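PDB 6V4C: long form salivary protein D7L1 from Culex quinquefasciatus, which binds and sequesters adenine nucleotides, ADP and ATP most tightly, inhibiting platelet aggregation and hemostasis while the mosquito feeds on blood. Local coordinates for residues S4-E9 with K70-A75; Q157-G162 with P178-H183; D219-S224 with D245-Q250; I148-F153 with V261-Y266. One frame throughout, in Å; residues are numbered along the deposited sequence. Where two conformers were deposited one is given.

Interaction 1 (S4-E9 with K70-A75). With ADP (adenosine-5'-diphosphate), chain B.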
# COMPACT_ATOMS: atom_id res chain seq x y z
N SER A 4 -8.20 -12.26 -1.87
CA SER A 4 -9.56 -11.88 -2.22
C SER A 4 -9.48 -10.67 -3.15
O SER A 4 -8.41 -10.05 -3.25
CB SER A 4 -10.35 -11.56 -0.95
OG SER A 4 -9.67 -10.62 -0.15
N PRO A 5 -10.56 -10.33 -3.86
CA PRO A 5 -10.50 -9.17 -4.76
C PRO A 5 -10.05 -7.91 -4.03
O PRO A 5 -10.35 -7.70 -2.85
CB PRO A 5 -11.94 -9.04 -5.26
CG PRO A 5 -12.46 -10.43 -5.22
CD PRO A 5 -11.82 -11.07 -4.01
N MET A 6 -9.32 -7.06 -4.76
CA MET A 6 -8.69 -5.88 -4.20
C MET A 6 -9.29 -4.63 -4.83
O MET A 6 -9.54 -4.59 -6.04
CB MET A 6 -7.19 -5.90 -4.46
CG MET A 6 -6.54 -7.25 -4.21
SD MET A 6 -4.79 -7.27 -4.62
CE MET A 6 -4.12 -6.26 -3.30
N ASP A 7 -9.52 -3.61 -4.00
CA ASP A 7 -10.00 -2.32 -4.47
C ASP A 7 -8.84 -1.52 -5.07
O ASP A 7 -7.69 -1.94 -4.97
CB ASP A 7 -10.79 -1.63 -3.35
CG ASP A 7 -9.91 -1.10 -2.22
OD1 ASP A 7 -8.73 -0.76 -2.44
OD2 ASP A 7 -10.42 -1.01 -1.08
N PRO A 8 -9.11 -0.38 -5.71
CA PRO A 8 -8.00 0.34 -6.37
C PRO A 8 -6.94 0.84 -5.41
O PRO A 8 -5.78 0.97 -5.81
CB PRO A 8 -8.70 1.50 -7.10
CG PRO A 8 -10.14 1.12 -7.16
CD PRO A 8 -10.39 0.32 -5.92
N GLU A 9 -7.30 1.15 -4.15
CA GLU A 9 -6.31 1.58 -3.18
C GLU A 9 -5.37 0.44 -2.79
O GLU A 9 -4.16 0.64 -2.67
CB GLU A 9 -7.00 2.16 -1.94
CG GLU A 9 -6.05 2.71 -0.86
CD GLU A 9 -5.60 1.65 0.14
OE1 GLU A 9 -6.18 0.55 0.17
OE2 GLU A 9 -4.65 1.93 0.91
N LYS A 70 -10.33 -14.10 -12.53
CA LYS A 70 -11.76 -14.06 -12.79
C LYS A 70 -12.51 -13.43 -11.62
O LYS A 70 -13.46 -12.67 -11.83
N GLN A 71 -12.10 -13.74 -10.39
CA GLN A 71 -12.73 -13.12 -9.23
C GLN A 71 -12.47 -11.62 -9.20
O GLN A 71 -13.37 -10.84 -8.87
CB GLN A 71 -12.23 -13.78 -7.95
CG GLN A 71 -13.33 -14.41 -7.10
CD GLN A 71 -12.82 -14.89 -5.76
OE1 GLN A 71 -11.74 -15.47 -5.66
NE2 GLN A 71 -13.59 -14.64 -4.71
N GLN A 72 -11.26 -11.20 -9.56
CA GLN A 72 -10.96 -9.77 -9.60
C GLN A 72 -11.78 -9.07 -10.68
O GLN A 72 -12.27 -7.96 -10.47
CB GLN A 72 -9.46 -9.55 -9.84
CG GLN A 72 -9.06 -8.08 -9.93
CD GLN A 72 -9.17 -7.36 -8.59
OE1 GLN A 72 -9.06 -7.97 -7.53
NE2 GLN A 72 -9.38 -6.05 -8.65
N TYR A 73 -11.93 -9.71 -11.84
CA TYR A 73 -12.76 -9.12 -12.89
C TYR A 73 -14.21 -9.02 -12.46
O TYR A 73 -14.86 -7.98 -12.66
CB TYR A 73 -12.65 -9.94 -14.19
CG TYR A 73 -13.71 -9.54 -15.19
CD1 TYR A 73 -13.55 -8.41 -15.98
CD2 TYR A 73 -14.88 -10.27 -15.33
CE1 TYR A 73 -14.52 -8.03 -16.88
CE2 TYR A 73 -15.86 -9.89 -16.23
CZ TYR A 73 -15.67 -8.77 -17.00
OH TYR A 73 -16.63 -8.38 -17.90
N GLU A 74 -14.74 -10.09 -11.86
CA GLU A 74 -16.15 -10.10 -11.47
C GLU A 74 -16.46 -9.07 -10.41
O GLU A 74 -17.57 -8.54 -10.36
CB GLU A 74 -16.55 -11.49 -10.98
CG GLU A 74 -16.58 -12.54 -12.08
CD GLU A 74 -17.69 -12.30 -13.08
OE1 GLU A 74 -18.81 -11.95 -12.66
OE2 GLU A 74 -17.43 -12.46 -14.29
N ALA A 75 -15.48 -8.76 -9.55
CA ALA A 75 -15.74 -7.86 -8.43
C ALA A 75 -16.01 -6.43 -8.88
O ALA A 75 -16.67 -5.67 -8.17
CB ALA A 75 -14.57 -7.90 -7.45
PB ADP B . -2.60 9.61 -12.58
O1B ADP B . -3.70 10.34 -12.97
O2B ADP B . -1.41 9.94 -13.27
O3B ADP B . -2.84 8.26 -12.65
PA ADP B . -0.82 10.81 -10.62
O1A ADP B . -0.79 12.29 -10.43
O2A ADP B . 0.23 10.41 -11.48
O3A ADP B . -2.16 10.29 -11.21
O5' ADP B . -0.92 9.80 -9.48
C5' ADP B . -1.08 8.42 -9.69
C4' ADP B . -0.61 7.61 -8.50
O4' ADP B . -1.61 7.48 -7.53
C3' ADP B . -0.34 6.14 -8.72
O3' ADP B . 0.94 5.90 -9.21
C2' ADP B . -0.62 5.46 -7.38
O2' ADP B . 0.54 5.18 -6.73
C1' ADP B . -1.26 6.55 -6.59
N9 ADP B . -2.45 6.18 -5.88
C8 ADP B . -3.52 5.64 -6.43
N7 ADP B . -4.47 5.44 -5.62
C5 ADP B . -4.01 5.86 -4.43
C6 ADP B . -4.55 5.91 -3.15
N6 ADP B . -5.73 5.51 -2.83
N1 ADP B . -3.81 6.39 -2.18
C2 ADP B . -2.61 6.79 -2.46
N3 ADP B . -2.01 6.81 -3.59
C4 ADP B . -2.75 6.33 -4.57
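The backbone N of Met-6 donates to OE1 of Gln-72 at 2.9 Å, almost straight and in the carbonyl plane, on a lone pair of the amide oxygen. The same amide answers with its other end: NE2 of Gln-72 gives a hydrogen to the backbone O of Met-6 at 3.0 Å, with an N-H...O angle of 175°. One flat carboxamide thus satisfies both the N-H and the C=O of a single extended residue. In this way the N-terminal helical PBP/GOBP domain ties the lead-in to helix 8-22 onto helix 66-75. Glutamine suits the place because it carries donor and acceptor side by side on an arm that can fold. CG lies anti to the backbone N (chi1 179°) and the chain then bends at chi2, which swings the amide across to the backbone of Met-6, where two bonds fix its rotation. NE2 has a further, weak bond to the O of Ile-125.

Pro-5 adds the apolar half. Its CB rests 3.6 Å from CB of Ala-75, a residue small enough to let the ring settle on the helix, and its CG lies 3.8 Å from the O of Gln-71. Met-6 sends its thioether the other way, to Val-11 and Glu-14, while Asp-7 N-caps helix 8-22 through OD1, bonded to N of Glu-10. In the first turn of that helix, Glu-9 OE2 pairs with Arg-192 and with the hydroxyl of Tyr-266, and Glu-9 CG comes 3.4 Å from N6 of the ADP adenine.

Interaction 2 (Q157-G162 with P178-H183)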
# COMPACT_ATOMS: atom_id res chain seq x y z
N GLN A 157 -13.48 10.18 10.27
CA GLN A 157 -14.54 9.25 10.61
C GLN A 157 -14.86 9.27 12.10
O GLN A 157 -15.99 8.96 12.50
CB GLN A 157 -14.17 7.83 10.20
CG GLN A 157 -13.83 7.67 8.73
CD GLN A 157 -13.38 6.25 8.40
OE1 GLN A 157 -13.97 5.28 8.89
NE2 GLN A 157 -12.34 6.13 7.59
N PHE A 158 -13.88 9.63 12.94
CA PHE A 158 -14.02 9.50 14.38
C PHE A 158 -13.92 10.80 15.15
O PHE A 158 -14.38 10.85 16.30
CB PHE A 158 -12.97 8.52 14.93
CG PHE A 158 -12.93 7.21 14.20
CD1 PHE A 158 -14.03 6.36 14.21
CD2 PHE A 158 -11.81 6.83 13.49
CE1 PHE A 158 -14.00 5.15 13.53
CE2 PHE A 158 -11.77 5.62 12.81
CZ PHE A 158 -12.87 4.78 12.83
N TYR A 159 -13.35 11.86 14.57
CA TYR A 159 -13.12 13.10 15.30
C TYR A 159 -13.74 14.27 14.55
O TYR A 159 -13.75 14.31 13.31
CB TYR A 159 -11.63 13.38 15.47
CG TYR A 159 -10.90 12.39 16.34
CD1 TYR A 159 -11.03 12.42 17.72
CD2 TYR A 159 -10.08 11.42 15.78
CE1 TYR A 159 -10.37 11.52 18.53
CE2 TYR A 159 -9.41 10.51 16.57
CZ TYR A 159 -9.56 10.56 17.95
OH TYR A 159 -8.89 9.65 18.74
N GLN A 160 -14.25 15.23 15.32
CA GLN A 160 -14.60 16.53 14.76
C GLN A 160 -13.33 17.36 14.60
O GLN A 160 -12.43 17.31 15.45
CB GLN A 160 -15.56 17.26 15.69
CG GLN A 160 -16.95 16.67 15.75
CD GLN A 160 -17.97 17.66 16.28
OE1 GLN A 160 -18.62 17.42 17.30
NE2 GLN A 160 -18.12 18.78 15.59
N ASP A 161 -13.26 18.10 13.50
CA ASP A 161 -12.12 18.97 13.26
C ASP A 161 -11.92 19.91 14.43
O ASP A 161 -12.86 20.55 14.90
CB ASP A 161 -12.34 19.77 11.98
CG ASP A 161 -12.25 18.92 10.73
OD1 ASP A 161 -12.07 17.69 10.86
OD2 ASP A 161 -12.34 19.48 9.62
N GLY A 162 -10.68 19.97 14.93
CA GLY A 162 -10.32 20.90 15.97
C GLY A 162 -10.66 20.47 17.38
O GLY A 162 -10.36 21.22 18.32
N PRO A 178 -11.53 7.48 24.28
CA PRO A 178 -12.06 6.20 23.78
C PRO A 178 -12.13 6.08 22.26
O PRO A 178 -12.13 4.96 21.75
CB PRO A 178 -13.46 6.13 24.41
CG PRO A 178 -13.82 7.55 24.70
CD PRO A 178 -12.53 8.20 25.09
N LYS A 179 -12.19 7.20 21.53
CA LYS A 179 -12.24 7.14 20.08
C LYS A 179 -10.93 6.68 19.46
O LYS A 179 -10.93 6.25 18.30
CB LYS A 179 -12.61 8.51 19.50
CG LYS A 179 -13.99 9.02 19.85
CD LYS A 179 -14.09 10.50 19.54
CE LYS A 179 -15.54 10.97 19.46
NZ LYS A 179 -15.61 12.42 19.14
N PHE A 180 -9.82 6.77 20.19
CA PHE A 180 -8.52 6.41 19.63
C PHE A 180 -8.39 4.92 19.36
O PHE A 180 -7.54 4.52 18.56
CB PHE A 180 -7.38 6.91 20.51
CG PHE A 180 -6.03 6.83 19.85
CD1 PHE A 180 -5.65 7.77 18.90
CD2 PHE A 180 -5.14 5.81 20.16
CE1 PHE A 180 -4.41 7.70 18.28
CE2 PHE A 180 -3.90 5.73 19.55
CZ PHE A 180 -3.54 6.68 18.61
N ILE A 181 -9.21 4.08 20.01
CA ILE A 181 -9.18 2.66 19.70
C ILE A 181 -9.64 2.42 18.26
O ILE A 181 -9.01 1.67 17.51
CB ILE A 181 -10.01 1.86 20.72
CG1 ILE A 181 -9.35 1.94 22.10
CG2 ILE A 181 -10.17 0.42 20.29
CD1 ILE A 181 -10.07 1.17 23.18
N LYS A 182 -10.73 3.07 17.86
CA LYS A 182 -11.20 2.95 16.48
C LYS A 182 -10.23 3.61 15.51
O LYS A 182 -9.98 3.09 14.41
CB LYS A 182 -12.58 3.58 16.32
CG LYS A 182 -13.70 2.92 17.11
CD LYS A 182 -15.02 3.62 16.80
CE LYS A 182 -16.10 3.28 17.81
NZ LYS A 182 -17.31 4.11 17.58
N HIS A 183 -9.68 4.77 15.89
CA HIS A 183 -8.82 5.52 14.99
C HIS A 183 -7.51 4.78 14.73
O HIS A 183 -7.07 4.66 13.59
CB HIS A 183 -8.56 6.92 15.55
CG HIS A 183 -7.76 7.80 14.64
ND1 HIS A 183 -6.49 8.24 14.95
CD2 HIS A 183 -8.05 8.32 13.42
CE1 HIS A 183 -6.03 8.99 13.97
NE2 HIS A 183 -6.96 9.06 13.03
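Phe-158 lays one face of its ring over the start of the Lys-182 side chain: CB of Lys-182 sits 3.7 Å from the ring centroid and 20° off the normal, a CH-pi contact, with CD farther along the same flank. The opposite face is covered by CB of Gln-157. Beside this, CD2 of Phe-158 approaches CA of His-183 to 3.6 Å. A flat, apolar ring fits here, since its main neighbours are methylenes and helix backbone.

Tyr-159 turns an edge to the face of His-183 in a T-shaped pair, centroids 5.4 Å apart and planes at 77°; CE2 is the atom that leads, 3.7 Å from CG of the imidazole. Within the second PBP/GOBP domain this joins the end of helix 150-158 to the beginning of helix 179-190, two helices also tied by the Cys-154–Cys-186 disulfide, while Val-169 of helix 164-172 packs against both rings.

The hydroxyl carries Tyr-159 beyond the ring contact: OH lies 3.6 Å from CB of Phe-180, near the plane of that ring, and is hydrogen-bonded to OD1 of Asp-177, just ahead of the helix. Along the flank of Tyr-159 runs Lys-179, the two side chains pointing in opposite directions, with CB of Lys-179 3.9 Å from CE1 of Tyr-159. The imidazole of His-183 makes a weak bond through NE2 to the O of Phe-151.

Interaction 3 (D219-S224 with D245-Q250). With ZN (zinc ion), chain L.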
# COMPACT_ATOMS: atom_id res chain seq x y z
N ASP A 219 15.66 -4.87 16.22
CA ASP A 219 15.47 -5.74 17.38
C ASP A 219 14.77 -5.01 18.53
O ASP A 219 14.26 -5.64 19.46
CB ASP A 219 16.82 -6.39 17.78
CG ASP A 219 17.28 -7.48 16.77
OD1 ASP A 219 16.37 -8.12 16.20
OD2 ASP A 219 18.51 -7.72 16.53
N VAL A 220 14.70 -3.68 18.46
CA VAL A 220 13.88 -2.93 19.41
C VAL A 220 12.40 -3.09 19.07
O VAL A 220 11.56 -3.29 19.96
CB VAL A 220 14.31 -1.45 19.43
CG1 VAL A 220 13.23 -0.61 20.07
CG2 VAL A 220 15.62 -1.30 20.19
N VAL A 221 11.98 -2.96 17.85
CA VAL A 221 10.59 -3.17 17.43
C VAL A 221 10.16 -4.60 17.73
O VAL A 221 9.12 -4.78 18.11
CB VAL A 221 10.46 -2.88 15.94
CG1 VAL A 221 9.21 -3.38 15.41
CG2 VAL A 221 10.66 -1.46 15.55
N LYS A 222 11.00 -5.56 17.49
CA LYS A 222 10.64 -6.98 17.71
C LYS A 222 10.34 -7.26 19.17
O LYS A 222 9.48 -7.81 19.41
CB LYS A 222 11.59 -7.90 16.96
N LYS A 223 11.04 -6.67 20.07
CA LYS A 223 10.83 -6.82 21.51
C LYS A 223 9.56 -6.12 21.92
O LYS A 223 8.90 -6.65 22.59
CB LYS A 223 12.05 -6.29 22.25
CG LYS A 223 12.03 -6.29 23.75
CD LYS A 223 13.15 -5.55 24.41
CE LYS A 223 12.96 -5.32 25.91
NZ LYS A 223 14.13 -4.75 26.61
N SER A 224 9.29 -4.94 21.42
CA SER A 224 8.05 -4.26 21.76
C SER A 224 6.84 -5.11 21.39
O SER A 224 5.89 -5.23 22.17
CB SER A 224 7.99 -2.91 21.05
OG SER A 224 9.05 -2.07 21.47
N ASP A 245 6.03 3.25 22.72
CA ASP A 245 6.85 3.27 23.93
C ASP A 245 8.26 2.74 23.65
O ASP A 245 9.24 3.24 24.20
CB ASP A 245 6.19 2.46 25.04
CG ASP A 245 4.90 3.10 25.53
OD1 ASP A 245 4.75 4.33 25.38
OD2 ASP A 245 4.04 2.37 26.06
N GLY A 246 8.37 1.72 22.79
CA GLY A 246 9.68 1.16 22.49
C GLY A 246 10.58 2.13 21.75
O GLY A 246 11.75 2.29 22.09
N LEU A 247 10.04 2.80 20.73
CA LEU A 247 10.83 3.75 19.96
C LEU A 247 10.92 5.11 20.63
O LEU A 247 11.88 5.84 20.37
CB LEU A 247 10.23 3.91 18.55
CG LEU A 247 10.22 2.68 17.65
CD1 LEU A 247 9.43 2.96 16.38
CD2 LEU A 247 11.64 2.24 17.30
N GLY A 248 9.96 5.47 21.47
CA GLY A 248 9.88 6.82 22.00
C GLY A 248 9.12 7.75 21.08
O GLY A 248 9.06 7.50 19.87
N GLU A 249 8.54 8.81 21.64
CA GLU A 249 7.67 9.68 20.84
C GLU A 249 8.41 10.30 19.67
O GLU A 249 7.88 10.35 18.55
CB GLU A 249 7.06 10.77 21.72
CG GLU A 249 6.25 11.80 20.94
CD GLU A 249 5.77 12.94 21.80
OE1 GLU A 249 6.58 13.48 22.59
OE2 GLU A 249 4.57 13.29 21.70
N GLN A 250 9.63 10.78 19.89
CA GLN A 250 10.34 11.54 18.86
C GLN A 250 10.57 10.69 17.61
O GLN A 250 10.23 11.10 16.50
CB GLN A 250 11.66 12.07 19.42
CG GLN A 250 11.81 13.57 19.31
CD GLN A 250 10.69 14.34 20.00
OE1 GLN A 250 10.20 15.34 19.47
NE2 GLN A 250 10.27 13.87 21.17
ZN ZN L . 4.44 15.07 22.65
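Ser-224 aims its CB at the bare backbone of Gly-246, stopping 4.6 Å from that residue's CA, and its hydroxyl completes the approach, OG lying 3.4 Å from the same CA. With OG beside its own backbone N (chi1 -62°), the hydroxyl also folds back along helix 218-226 and donates to the O of Val-220 at 3.2 Å. That carbonyl oxygen is gripped twice, because the backbone N of Ser-224 reaches it from the opposite face of its plane. Serine suits the site as a small polar group that can satisfy itself within its own helix, and glycine as the residue that lets the neighbouring helix come so close.

A turn earlier, Val-220 places CG1 at 3.8 Å from the O of Gly-246 and 4.3 Å from CD2 of Leu-247. CD2 of Leu-247 also lies 4.2 Å from CG2 of Val-221, so one branched leucine end meets both valines; Val-221 packs in turn on Ile-205, Leu-206 and Leu-209 of helix 202-211. The contact joins helix 218-226 to the end of helix 235-247, and the Cys-228–Cys-242 disulfide links the chain nearby.

At Gly-248 the backbone turns through positive phi, leaving helix 235-247 and standing at the N-cap position of helix 249-263, a backbone shape that suits glycine. Glu-249 follows with an extended side chain whose OE2 binds zinc at 2.0 Å, together with ND1 of His-172. Between the two segments themselves no hydrogen bond passes: they are held by sparse van der Waals packing at the surface, which implies a modest, non-directional attachment.

Interaction 4 (I148-F153 with V261-Y266). With ADP (adenosine-5'-diphosphate), chain B.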
# COMPACT_ATOMS: atom_id res chain seq x y z
N ILE A 148 -5.53 12.30 -0.12
CA ILE A 148 -5.79 12.46 1.30
C ILE A 148 -4.96 11.43 2.05
O ILE A 148 -4.83 10.28 1.61
CB ILE A 148 -7.30 12.33 1.63
CG1 ILE A 148 -7.56 12.65 3.10
CG2 ILE A 148 -7.82 10.95 1.27
CD1 ILE A 148 -9.04 12.69 3.46
N SER A 149 -4.39 11.84 3.18
CA SER A 149 -3.56 10.92 3.94
C SER A 149 -4.42 9.88 4.66
O SER A 149 -5.63 10.07 4.86
CB SER A 149 -2.68 11.66 4.95
OG SER A 149 -3.36 11.92 6.17
N ILE A 150 -3.79 8.77 5.04
CA ILE A 150 -4.51 7.71 5.74
C ILE A 150 -4.98 8.19 7.11
O ILE A 150 -6.08 7.86 7.56
CB ILE A 150 -3.66 6.43 5.81
CG1 ILE A 150 -4.41 5.31 6.54
CG2 ILE A 150 -2.33 6.70 6.49
CD1 ILE A 150 -5.67 4.84 5.84
N PHE A 151 -4.16 9.02 7.78
CA PHE A 151 -4.54 9.52 9.09
C PHE A 151 -5.70 10.50 9.01
O PHE A 151 -6.61 10.47 9.85
CB PHE A 151 -3.33 10.15 9.79
CG PHE A 151 -2.20 9.20 10.02
CD1 PHE A 151 -2.22 8.33 11.10
CD2 PHE A 151 -1.13 9.15 9.15
CE1 PHE A 151 -1.19 7.44 11.31
CE2 PHE A 151 -0.09 8.25 9.36
CZ PHE A 151 -0.12 7.40 10.44
N ARG A 152 -5.69 11.37 8.00
CA ARG A 152 -6.80 12.30 7.82
C ARG A 152 -8.06 11.57 7.38
O ARG A 152 -9.16 11.87 7.85
CB ARG A 152 -6.40 13.39 6.81
CG ARG A 152 -7.51 14.37 6.47
CD ARG A 152 -7.99 15.13 7.69
NE ARG A 152 -9.04 16.09 7.34
CZ ARG A 152 -9.80 16.72 8.23
NH1 ARG A 152 -9.64 16.50 9.52
NH2 ARG A 152 -10.73 17.57 7.81
N PHE A 153 -7.91 10.59 6.49
CA PHE A 153 -9.05 9.79 6.06
C PHE A 153 -9.69 9.07 7.25
O PHE A 153 -10.92 9.04 7.37
CB PHE A 153 -8.62 8.79 4.99
CG PHE A 153 -9.75 7.96 4.47
CD1 PHE A 153 -10.64 8.47 3.54
CD2 PHE A 153 -9.92 6.65 4.90
CE1 PHE A 153 -11.68 7.71 3.06
CE2 PHE A 153 -10.96 5.88 4.42
CZ PHE A 153 -11.84 6.41 3.50
N VAL A 261 2.79 11.61 4.98
CA VAL A 261 3.04 12.37 3.76
C VAL A 261 3.00 11.47 2.53
O VAL A 261 2.42 11.81 1.50
CB VAL A 261 4.36 13.15 3.87
CG1 VAL A 261 4.80 13.65 2.50
CG2 VAL A 261 4.21 14.32 4.82
N ARG A 262 3.61 10.28 2.63
CA ARG A 262 3.66 9.37 1.49
C ARG A 262 2.30 8.74 1.19
O ARG A 262 2.07 8.32 0.05
CB ARG A 262 4.70 8.27 1.74
CG ARG A 262 6.13 8.78 1.85
CD ARG A 262 6.93 7.93 2.84
NE ARG A 262 6.99 6.53 2.45
CZ ARG A 262 7.21 5.52 3.29
NH1 ARG A 262 7.39 5.76 4.59
NH2 ARG A 262 7.25 4.28 2.84
N SER A 263 1.41 8.68 2.18
CA SER A 263 0.13 8.00 1.99
C SER A 263 -0.84 8.78 1.11
O SER A 263 -1.84 8.21 0.68
CB SER A 263 -0.53 7.70 3.35
OG SER A 263 -1.07 8.87 3.94
N GLU A 264 -0.57 10.06 0.84
CA GLU A 264 -1.44 10.81 -0.06
C GLU A 264 -1.26 10.36 -1.50
O GLU A 264 -2.20 10.45 -2.30
CB GLU A 264 -1.18 12.31 0.08
CG GLU A 264 -1.54 12.86 1.45
CD GLU A 264 -1.60 14.38 1.47
OE1 GLU A 264 -1.25 15.00 0.45
OE2 GLU A 264 -2.01 14.95 2.50
N ASN A 265 -0.08 9.86 -1.85
CA ASN A 265 0.19 9.34 -3.19
C ASN A 265 1.30 8.32 -3.05
O ASN A 265 2.46 8.69 -2.83
CB ASN A 265 0.58 10.47 -4.14
CG ASN A 265 0.67 10.01 -5.58
OD1 ASN A 265 1.21 8.94 -5.88
ND2 ASN A 265 0.13 10.81 -6.49
N TYR A 266 0.96 7.03 -3.21
CA TYR A 266 1.90 5.96 -2.89
C TYR A 266 3.14 5.96 -3.78
O TYR A 266 4.13 5.32 -3.43
CB TYR A 266 1.19 4.60 -2.96
CG TYR A 266 0.08 4.44 -1.95
CD1 TYR A 266 0.20 4.97 -0.66
CD2 TYR A 266 -1.09 3.77 -2.27
CE1 TYR A 266 -0.81 4.82 0.27
CE2 TYR A 266 -2.11 3.62 -1.35
CZ TYR A 266 -1.96 4.15 -0.08
OH TYR A 266 -2.97 4.01 0.85
PB ADP B . -2.60 9.61 -12.58
O1B ADP B . -3.70 10.34 -12.97
O2B ADP B . -1.41 9.94 -13.27
O3B ADP B . -2.84 8.26 -12.65
PA ADP B . -0.82 10.81 -10.62
O1A ADP B . -0.79 12.29 -10.43
O2A ADP B . 0.23 10.41 -11.48
O3A ADP B . -2.16 10.29 -11.21
O5' ADP B . -0.92 9.80 -9.48
C5' ADP B . -1.08 8.42 -9.69
C4' ADP B . -0.61 7.61 -8.50
O4' ADP B . -1.61 7.48 -7.53
C3' ADP B . -0.34 6.14 -8.72
O3' ADP B . 0.94 5.90 -9.21
C2' ADP B . -0.62 5.46 -7.38
O2' ADP B . 0.54 5.18 -6.73
C1' ADP B . -1.26 6.55 -6.59
N9 ADP B . -2.45 6.18 -5.88
C8 ADP B . -3.52 5.64 -6.43
N7 ADP B . -4.47 5.44 -5.62
C5 ADP B . -4.01 5.86 -4.43
C6 ADP B . -4.55 5.91 -3.15
N6 ADP B . -5.73 5.51 -2.83
N1 ADP B . -3.81 6.39 -2.18
C2 ADP B . -2.61 6.79 -2.46
N3 ADP B . -2.01 6.81 -3.59
C4 ADP B . -2.75 6.33 -4.57
O HOH W 1 -4.33 14.70 3.78
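Among the hydrogen bonds, N of Ile-150 donates to OG of Ser-263 at 2.9 Å. That hydroxyl stands between its own backbone N and carbonyl carbon (chi1 74°) and is also bonded to the O of Glu-260, so a serine here serves an N-H at the start of helix 150-158 and a carbonyl in the last turn of helix 249-263. Ser-149 N-caps helix 150-158, its OG accepting from N of Arg-152 at 3.0 Å and pairing with OE2 of Glu-260.

A water bridges the two segments: N of Ser-149 donates to it at 2.9 Å; OE2 of Glu-264 lies 2.7 Å from it.

Packing is light in this corner of the second PBP/GOBP domain. CG2 of Ile-150 touches CB of Ser-263 at 3.8 Å, and CG of Glu-264 lies 3.5 Å from N of Ser-149.

Ligand contacts follow along the chain. N of Tyr-266 donates to N3 of ADP at 3.0 Å, its ring lies flat under the adenine with C2 over the centre, and ND2 of Asn-265 bonds weakly to O5'.

Lys-144 NZ bonds the carbonyls of Ile-148 and Ser-263 as well as ADP, so the junction probably positions that ammonium group for the nucleotide.

How the interactions relate
Interaction 1 lies in the N-terminal PBP/GOBP domain and comes first along the chain; the other three involve the second. Interaction 4 brings together residues over a hundred positions apart, and interactions 2 and 3 both fall in the chain between its segments. Interaction 2 shares helix 150-158 with it, their centres about 17 Å apart and joined by the Arg-152–Asp-161 salt bridge; interaction 3 shares helix 249-263, with centres about 23 Å apart. Interactions 1 and 4, about 22 Å between centres, meet through Glu-9 and Tyr-266 beside ADP, so the nucleotide sits where the two domains join. Interactions 2 and 3 lie farther from the centre of the chain, each about 23 Å from it.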